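Local coordinates for putative bacterial transcription regulation protein (Staphylococcus aureus, PDB 3LUR) that is of uncharacterised function but probably acts in transcriptional regulation, carrying an effector-binding domain likely to recognise a small molecule, at residues G57-L61 against Y72-T77; A132-Y138 against T150-P155. All coordinates share one frame; numbering follows the deposited sequence.

Interaction 1: G57-L61 against Y72-T77; sequences GILGL and YMIAVT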
ATOM      1  N   GLY A  57       0.306   8.385  -6.913  1.00 16.82           N
ATOM      2  CA  GLY A  57       0.094   8.584  -5.516  1.00 16.01           C
ATOM      3  C   GLY A  57       1.246   7.982  -4.762  1.00 14.67           C
ATOM      4  O   GLY A  57       2.285   7.626  -5.348  1.00 15.47           O
ATOM      5  N   ILE A  58       1.098   7.953  -3.464  1.00 12.92           N
ATOM      6  CA  ILE A  58       2.109   7.373  -2.620  0.50 12.39           C
ATOM      7  C   ILE A  58       1.492   6.098  -2.048  1.00 12.21           C
ATOM      8  O   ILE A  58       0.261   6.040  -1.767  1.00 12.06           O
ATOM      9  CB  ILE A  58       2.618   8.387  -1.563  0.50 12.01           C
ATOM     10  CG1 ILE A  58       3.753   7.775  -0.734  0.50 11.68           C
ATOM     11  CG2 ILE A  58       1.470   8.896  -0.695  0.50 11.53           C
ATOM     12  CD1 ILE A  58       4.573   8.785   0.026  0.50 11.56           C
ATOM     13  N   LEU A  59       2.319   5.084  -1.923  1.00 12.06           N
ATOM     14  CA  LEU A  59       1.880   3.778  -1.466  1.00 11.45           C
ATOM     15  C   LEU A  59       2.148   3.484  -0.016  1.00 11.01           C
ATOM     16  O   LEU A  59       3.204   3.861   0.550  1.00 10.06           O
ATOM     17  CB  LEU A  59       2.563   2.667  -2.277  1.00 11.69           C
ATOM     18  CG  LEU A  59       2.271   2.402  -3.765  1.00 12.98           C
ATOM     19  CD1 LEU A  59       2.889   3.398  -4.724  1.00 11.94           C
ATOM     20  CD2 LEU A  59       2.798   0.988  -4.146  1.00 12.77           C
ATOM     21  N   GLY A  60       1.182   2.762   0.560  1.00 11.38           N
ATOM     22  CA  GLY A  60       1.311   2.098   1.811  1.00 11.63           C
ATOM     23  C   GLY A  60       1.292   0.626   1.434  1.00 11.31           C
ATOM     24  O   GLY A  60       0.223   0.039   1.220  1.00 11.07           O
ATOM     25  N   LEU A  61       2.472   0.049   1.298  1.00 11.97           N
ATOM     26  CA  LEU A  61       2.605  -1.341   0.848  1.00 12.32           C
ATOM     27  C   LEU A  61       2.650  -2.293   2.026  1.00 13.21           C
ATOM     28  O   LEU A  61       3.561  -2.227   2.873  1.00 13.08           O
ATOM     29  CB  LEU A  61       3.871  -1.516  -0.014  1.00 12.81           C
ATOM     30  CG  LEU A  61       4.121  -2.884  -0.673  1.00 13.38           C
ATOM     31  CD1 LEU A  61       3.240  -3.108  -1.907  1.00 12.82           C
ATOM     32  CD2 LEU A  61       5.581  -3.028  -1.048  1.00 13.09           C
ATOM     33  N   TYR A  72       5.112  -2.859   6.626  1.00 11.01           N
ATOM     34  CA  TYR A  72       4.437  -1.832   5.910  1.00 10.06           C
ATOM     35  C   TYR A  72       5.519  -0.947   5.333  1.00  9.82           C
ATOM     36  O   TYR A  72       6.408  -0.519   6.068  1.00  9.17           O
ATOM     37  CB  TYR A  72       3.617  -1.017   6.853  1.00 10.40           C
ATOM     38  CG  TYR A  72       2.696  -0.042   6.237  1.00 10.21           C
ATOM     39  CD1 TYR A  72       1.458  -0.455   5.761  1.00 12.11           C
ATOM     40  CD2 TYR A  72       2.996   1.314   6.186  1.00 10.08           C
ATOM     41  CE1 TYR A  72       0.553   0.437   5.236  1.00 11.92           C
ATOM     42  CE2 TYR A  72       2.092   2.224   5.656  1.00 11.48           C
ATOM     43  CZ  TYR A  72       0.863   1.779   5.198  1.00 10.30           C
ATOM     44  OH  TYR A  72      -0.081   2.642   4.697  1.00 10.84           O
HETATM   45  N   MSE A  73       5.461  -0.700   4.043  1.00  9.90           N
HETATM   46  CA  MSE A  73       6.429   0.161   3.416  1.00 10.18           C
HETATM   47  C   MSE A  73       5.758   1.381   2.812  1.00 10.32           C
HETATM   48  O   MSE A  73       4.829   1.285   1.993  1.00 10.94           O
HETATM   49  CB  MSE A  73       7.238  -0.614   2.363  1.00 10.47           C
HETATM   50  CG  MSE A  73       8.293   0.201   1.655  1.00 10.26           C
HETATM   51 SE   MSE A  73       9.009  -0.910   0.205  0.75 13.61          SE
HETATM   52  CE  MSE A  73      10.308   0.307  -0.490  1.00 11.69           C
ATOM     53  N   ILE A  74       6.213   2.551   3.232  1.00 10.03           N
ATOM     54  CA  ILE A  74       5.758   3.798   2.632  1.00  9.56           C
ATOM     55  C   ILE A  74       6.688   3.983   1.440  1.00  9.70           C
ATOM     56  O   ILE A  74       7.908   3.981   1.604  1.00  9.64           O
ATOM     57  CB  ILE A  74       5.864   4.939   3.633  1.00  9.53           C
ATOM     58  CG1 ILE A  74       4.815   4.709   4.722  1.00 10.37           C
ATOM     59  CG2 ILE A  74       5.688   6.320   2.945  1.00  8.93           C
ATOM     60  CD1 ILE A  74       4.901   5.686   5.896  1.00 10.54           C
ATOM     61  N   ALA A  75       6.124   4.116   0.249  1.00  9.05           N
ATOM     62  CA  ALA A  75       6.943   4.101  -0.936  1.00  9.13           C
ATOM     63  C   ALA A  75       6.289   4.768  -2.130  1.00  9.15           C
ATOM     64  O   ALA A  75       5.056   4.957  -2.190  1.00  9.27           O
ATOM     65  CB  ALA A  75       7.222   2.635  -1.304  1.00  9.37           C
ATOM     66  N   VAL A  76       7.128   5.075  -3.101  1.00  9.19           N
ATOM     67  CA  VAL A  76       6.672   5.601  -4.385  0.67  9.24           C
ATOM     68  C   VAL A  76       7.277   4.755  -5.489  1.00  9.79           C
ATOM     69  O   VAL A  76       8.323   4.129  -5.305  1.00 10.62           O
ATOM     70  CB  VAL A  76       7.088   7.074  -4.630  0.67  9.45           C
ATOM     71  CG1 VAL A  76       6.478   7.988  -3.581  0.67  8.04           C
ATOM     72  CG2 VAL A  76       8.628   7.239  -4.677  0.67  8.39           C
ATOM     73  N   THR A  77       6.616   4.736  -6.643  1.00 10.11           N
ATOM     74  CA  THR A  77       7.177   4.071  -7.805  1.00 10.47           C
ATOM     75  C   THR A  77       8.248   4.992  -8.332  1.00 11.25           C
ATOM     76  O   THR A  77       8.025   6.211  -8.521  1.00 11.81           O
ATOM     77  CB  THR A  77       6.157   3.830  -8.887  1.00 10.29           C
ATOM     78  OG1 THR A  77       5.549   5.073  -9.250  1.00  9.07           O
ATOM     79  CG2 THR A  77       5.114   2.838  -8.438  1.00 10.39           C
TER
HETATM   80  O   HOH W   1       4.016   5.929  -6.778  1.00 11.24           O
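The antiparallel hairpin of strands 58-64 and 70-77, two of the six strands of the closed antiparallel sheet of this effector-binding fold, is joined here by Leu59 with Ala75 and Leu61 with Met73, both hydrogen-bonded pairs. Leu59 N donates to Ala75 O at 2.8 Å, almost straight along the carbonyl, and Leu59 O accepts from Ala75 N; Leu61 and Met73 repeat the exchange, with Met73 N to Leu61 O at 2.7 Å. Between them Gly60 faces Ile74, and the Tyr72 ring, its CG trans to the backbone N (chi1 -171°), crosses close over Gly60 with OH 3.3 Å from Gly60 CA. Leu61 N lies over one face of the same ring. Tyr72 OH goes on to hydrogen bonds with Glu136 and Trp35. Farther along, Ile58 CG1 packs against Val76 CG1 at 3.9 Å while its CD1 reaches Ile74 CG2 at 4.0 Å, on the side covered by helices 24-41 and 43-50. At the same end a water takes the N-H of Thr77 at 2.9 Å (Thr77 N to water O) and lies 2.8 Å from Gly57 O, bridging the two. Main-chain bonds thus hold the pairing, and the tyrosine ring passes over the bare glycine to polar partners beyond the hairpin.

Interaction 2: A132-Y138 against T150-P155; sequences APFFELY and TEIWMP. With EDO (1,2-ethanediol), chain H.
The phenyl ring of Phe135 lies face on over the five-membered ring of the Trp153 indole, an offset stack with centroids 4.3 Å apart and planes at 16°. Phe135 CE2 comes 3.3 Å from Trp153 CG, and Trp153 CB sits over the centre of the phenyl face, a CH-pi contact. Its CG tucked between the backbone N and carbonyl carbon (chi1 60°) brings Phe135 to this position. Trp153 NE1 donates to Glu151 OE1 at 2.9 Å, on the anti side, 29° out of the carboxylate plane, which helps fix the turn of the indole. Beneath runs the antiparallel hairpin of strands 134-138 and 149-156, with Phe135-Trp153 and Leu137-Glu151 as hydrogen-bonded pairs. On the face that carries Glu136 and Ile152, Met154 CE lies over the Phe134 ring, 4.1 Å from its centroid, with SE oblique to it in a Met-aromatic contact. The Tyr138 ring slants past Thr150, CE1 3.4 Å from Thr150 OG1, and its OH donates to Glu136 OE1 from above the carboxylate plane. A 1,2-ethanediol, probably from the crystallisation liquor, makes a weak hydrogen bond from O1 to Tyr138 O at 3.1 Å. Farther out, Val110 of helix 108-124 touches Glu136, Tyr138 and Thr150, while Tyr97 meets Trp153 edge-to-face.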
ATOM      1  N   ALA A 132       1.077 -12.133  -2.104  1.00 14.56           N
ATOM      2  CA  ALA A 132       2.058 -11.201  -2.547  1.00 13.72           C
ATOM      3  C   ALA A 132       1.713  -9.919  -1.844  1.00 13.13           C
ATOM      4  O   ALA A 132       0.617  -9.799  -1.242  1.00 12.52           O
ATOM      5  CB  ALA A 132       1.965 -11.003  -4.061  1.00 13.58           C
ATOM      6  N   PRO A 133       2.591  -8.927  -1.962  1.00 12.51           N
ATOM      7  CA  PRO A 133       2.265  -7.661  -1.312  1.00 11.88           C
ATOM      8  C   PRO A 133       1.006  -7.007  -1.867  1.00 11.86           C
ATOM      9  O   PRO A 133       0.662  -7.199  -3.024  1.00 10.55           O
ATOM     10  CB  PRO A 133       3.516  -6.814  -1.568  1.00 12.28           C
ATOM     11  CG  PRO A 133       4.606  -7.787  -1.728  1.00 13.53           C
ATOM     12  CD  PRO A 133       3.969  -8.930  -2.481  1.00 12.74           C
ATOM     13  N   PHE A 134       0.301  -6.263  -1.011  1.00 11.67           N
ATOM     14  CA  PHE A 134      -0.881  -5.538  -1.413  1.00 11.95           C
ATOM     15  C   PHE A 134      -0.720  -4.105  -0.906  1.00 12.14           C
ATOM     16  O   PHE A 134       0.058  -3.867  -0.001  1.00 12.36           O
ATOM     17  CB  PHE A 134      -2.162  -6.206  -0.883  1.00 11.85           C
ATOM     18  CG  PHE A 134      -2.193  -6.415   0.606  1.00 12.84           C
ATOM     19  CD1 PHE A 134      -1.587  -7.541   1.187  1.00 13.42           C
ATOM     20  CD2 PHE A 134      -2.879  -5.514   1.432  1.00 12.98           C
ATOM     21  CE1 PHE A 134      -1.643  -7.757   2.576  1.00 13.83           C
ATOM     22  CE2 PHE A 134      -2.927  -5.722   2.829  1.00 14.33           C
ATOM     23  CZ  PHE A 134      -2.301  -6.837   3.393  1.00 13.85           C
ATOM     24  N   PHE A 135      -1.417  -3.158  -1.502  1.00 11.73           N
ATOM     25  CA  PHE A 135      -1.168  -1.773  -1.115  1.00 11.88           C
ATOM     26  C   PHE A 135      -2.349  -0.842  -1.113  1.00 11.83           C
ATOM     27  O   PHE A 135      -3.343  -1.053  -1.803  1.00 11.79           O
ATOM     28  CB  PHE A 135      -0.007  -1.183  -1.960  1.00 11.90           C
ATOM     29  CG  PHE A 135      -0.237  -1.171  -3.457  1.00 11.73           C
ATOM     30  CD1 PHE A 135       0.143  -2.247  -4.241  1.00 11.91           C
ATOM     31  CD2 PHE A 135      -0.779  -0.043  -4.086  1.00 11.48           C
ATOM     32  CE1 PHE A 135      -0.032  -2.226  -5.609  1.00 13.17           C
ATOM     33  CE2 PHE A 135      -0.940  -0.004  -5.460  1.00 14.18           C
ATOM     34  CZ  PHE A 135      -0.586  -1.103  -6.227  1.00 12.08           C
ATOM     35  N   GLU A 136      -2.189   0.212  -0.316  1.00 11.49           N
ATOM     36  CA  GLU A 136      -3.069   1.352  -0.292  1.00 11.56           C
ATOM     37  C   GLU A 136      -2.383   2.374  -1.185  1.00 11.39           C
ATOM     38  O   GLU A 136      -1.171   2.548  -1.101  1.00 10.88           O
ATOM     39  CB  GLU A 136      -3.145   1.900   1.140  1.00 11.69           C
ATOM     40  CG  GLU A 136      -3.607   0.886   2.148  1.00 13.02           C
ATOM     41  CD  GLU A 136      -3.068   1.112   3.549  1.00 16.57           C
ATOM     42  OE1 GLU A 136      -2.461   2.161   3.852  1.00 15.82           O
ATOM     43  OE2 GLU A 136      -3.261   0.213   4.360  1.00 17.54           O
ATOM     44  N   LEU A 137      -3.137   3.062  -2.014  1.00 11.14           N
ATOM     45  CA  LEU A 137      -2.558   4.076  -2.870  1.00 11.29           C
ATOM     46  C   LEU A 137      -3.263   5.390  -2.573  1.00 11.36           C
ATOM     47  O   LEU A 137      -4.514   5.509  -2.705  1.00 11.33           O
ATOM     48  CB  LEU A 137      -2.675   3.682  -4.339  1.00 11.03           C
ATOM     49  CG  LEU A 137      -2.088   4.654  -5.378  1.00 11.63           C
ATOM     50  CD1 LEU A 137      -0.540   4.751  -5.217  1.00 13.52           C
ATOM     51  CD2 LEU A 137      -2.481   4.288  -6.808  1.00 13.43           C
ATOM     52  N   TYR A 138      -2.455   6.382  -2.195  1.00 11.38           N
ATOM     53  CA  TYR A 138      -2.944   7.715  -1.765  1.00 10.47           C
ATOM     54  C   TYR A 138      -2.635   8.846  -2.746  1.00 10.88           C
ATOM     55  O   TYR A 138      -1.492   9.236  -2.920  1.00 10.48           O
ATOM     56  CB  TYR A 138      -2.330   8.068  -0.412  1.00 11.09           C
ATOM     57  CG  TYR A 138      -2.680   7.107   0.699  1.00 10.72           C
ATOM     58  CD1 TYR A 138      -3.869   7.229   1.390  1.00 11.50           C
ATOM     59  CD2 TYR A 138      -1.824   6.080   1.060  1.00 10.36           C
ATOM     60  CE1 TYR A 138      -4.190   6.355   2.401  1.00 11.66           C
ATOM     61  CE2 TYR A 138      -2.130   5.208   2.047  1.00 11.23           C
ATOM     62  CZ  TYR A 138      -3.331   5.335   2.713  1.00 11.81           C
ATOM     63  OH  TYR A 138      -3.646   4.439   3.709  1.00 11.93           O
ATOM     64  N   THR A 150      -9.172   6.423  -1.098  1.00 10.82           N
ATOM     65  CA  THR A 150      -7.939   5.662  -1.072  1.00 10.83           C
ATOM     66  C   THR A 150      -8.206   4.397  -1.893  1.00 11.54           C
ATOM     67  O   THR A 150      -9.259   3.771  -1.733  1.00 11.98           O
ATOM     68  CB  THR A 150      -7.570   5.201   0.385  1.00 10.64           C
ATOM     69  OG1 THR A 150      -7.381   6.339   1.218  1.00 11.24           O
ATOM     70  CG2 THR A 150      -6.297   4.357   0.397  1.00 10.54           C
ATOM     71  N   GLU A 151      -7.278   4.023  -2.755  1.00 11.19           N
ATOM     72  CA  GLU A 151      -7.411   2.768  -3.478  1.00 12.01           C
ATOM     73  C   GLU A 151      -6.723   1.669  -2.741  1.00 11.86           C
ATOM     74  O   GLU A 151      -5.642   1.856  -2.187  1.00 12.16           O
ATOM     75  CB  GLU A 151      -6.848   2.868  -4.886  1.00 12.30           C
ATOM     76  CG  GLU A 151      -7.626   3.769  -5.784  1.00 13.71           C
ATOM     77  CD  GLU A 151      -7.091   3.794  -7.208  1.00 15.45           C
ATOM     78  OE1 GLU A 151      -5.943   3.361  -7.445  1.00 11.51           O
ATOM     79  OE2 GLU A 151      -7.812   4.324  -8.081  1.00 17.18           O
ATOM     80  N   ILE A 152      -7.326   0.493  -2.763  1.00 11.77           N
ATOM     81  CA  ILE A 152      -6.731  -0.682  -2.139  1.00 11.55           C
ATOM     82  C   ILE A 152      -6.526  -1.709  -3.271  1.00 11.50           C
ATOM     83  O   ILE A 152      -7.489  -2.144  -3.920  1.00 11.99           O
ATOM     84  CB  ILE A 152      -7.617  -1.262  -1.016  1.00 11.67           C
ATOM     85  CG1 ILE A 152      -7.571  -0.350   0.214  1.00 12.36           C
ATOM     86  CG2 ILE A 152      -7.144  -2.698  -0.624  1.00 10.67           C
ATOM     87  CD1 ILE A 152      -8.601  -0.691   1.311  1.00 13.96           C
ATOM     88  N   TRP A 153      -5.285  -2.099  -3.472  1.00 11.28           N
ATOM     89  CA  TRP A 153      -4.908  -2.986  -4.569  1.00 10.86           C
ATOM     90  C   TRP A 153      -4.517  -4.322  -4.000  1.00 10.97           C
ATOM     91  O   TRP A 153      -3.486  -4.437  -3.338  1.00 11.31           O
ATOM     92  CB  TRP A 153      -3.717  -2.396  -5.307  1.00 10.53           C
ATOM     93  CG  TRP A 153      -3.983  -1.176  -6.092  1.00 10.86           C
ATOM     94  CD1 TRP A 153      -4.358   0.052  -5.623  1.00 10.63           C
ATOM     95  CD2 TRP A 153      -3.801  -1.028  -7.501  1.00  9.56           C
ATOM     96  NE1 TRP A 153      -4.475   0.942  -6.665  1.00 11.12           N
ATOM     97  CE2 TRP A 153      -4.118   0.312  -7.828  1.00 11.34           C
ATOM     98  CE3 TRP A 153      -3.418  -1.896  -8.512  1.00 10.64           C
ATOM     99  CZ2 TRP A 153      -4.076   0.795  -9.148  1.00 11.31           C
ATOM    100  CZ3 TRP A 153      -3.350  -1.415  -9.820  1.00  9.85           C
ATOM    101  CH2 TRP A 153      -3.677  -0.075 -10.119  1.00 11.18           C
HETATM  102  N   MSE A 154      -5.294  -5.342  -4.339  1.00 10.63           N
HETATM  103  CA  MSE A 154      -5.089  -6.688  -3.843  0.75 10.42           C
HETATM  104  C   MSE A 154      -4.728  -7.593  -5.021  1.00 10.52           C
HETATM  105  O   MSE A 154      -5.501  -7.708  -5.979  1.00 10.59           O
HETATM  106  CB  MSE A 154      -6.378  -7.223  -3.203  0.75  9.81           C
HETATM  107  CG  MSE A 154      -6.957  -6.330  -2.181  0.75  9.25           C
HETATM  108 SE   MSE A 154      -5.772  -6.066  -0.634  0.56  8.18          SE
HETATM  109  CE  MSE A 154      -5.653  -7.832   0.038  0.75  8.46           C
ATOM    110  N   PRO A 155      -3.567  -8.257  -4.942  1.00 10.64           N
ATOM    111  CA  PRO A 155      -3.100  -9.097  -6.052  1.00 10.36           C
ATOM    112  C   PRO A 155      -3.889 -10.384  -6.229  1.00 10.67           C
ATOM    113  O   PRO A 155      -4.311 -11.017  -5.242  1.00 10.10           O
ATOM    114  CB  PRO A 155      -1.659  -9.388  -5.673  1.00 10.50           C
ATOM    115  CG  PRO A 155      -1.641  -9.331  -4.227  1.00 10.94           C
ATOM    116  CD  PRO A 155      -2.601  -8.265  -3.828  1.00 10.90           C
TER
HETATM  117  C1  EDO H 162       0.480  13.087  -3.581  1.00 43.51           C
HETATM  118  O1  EDO H 162       0.225  11.848  -2.893  1.00 42.97           O
HETATM  119  C2  EDO H 162       0.204  12.914  -5.081  1.00 43.89           C
HETATM  120  O2  EDO H 162       1.209  12.103  -5.699  1.00 44.75           O

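From the N terminus, strand 5-21 and helices 24-41 and 43-50 come first; interaction 1 then closes a short hairpin loop between strands 58-64 and 70-77. The chain continues through strand 88-103 and helix 108-124 before interaction 2 closes a second hairpin, 134-138 with 149-156. The two loops follow one another in series, neither enclosing nor crossing the other. In space they join, because strand 58-64 pairs with strand 134-138: Ile58 O receives Tyr138 N, Leu59 CD1 packs on Leu137 CD1, and Gly60 O packs on Phe135 CB. Strands 5-21 and 88-103 flank this four-stranded block, completing the antiparallel barrel.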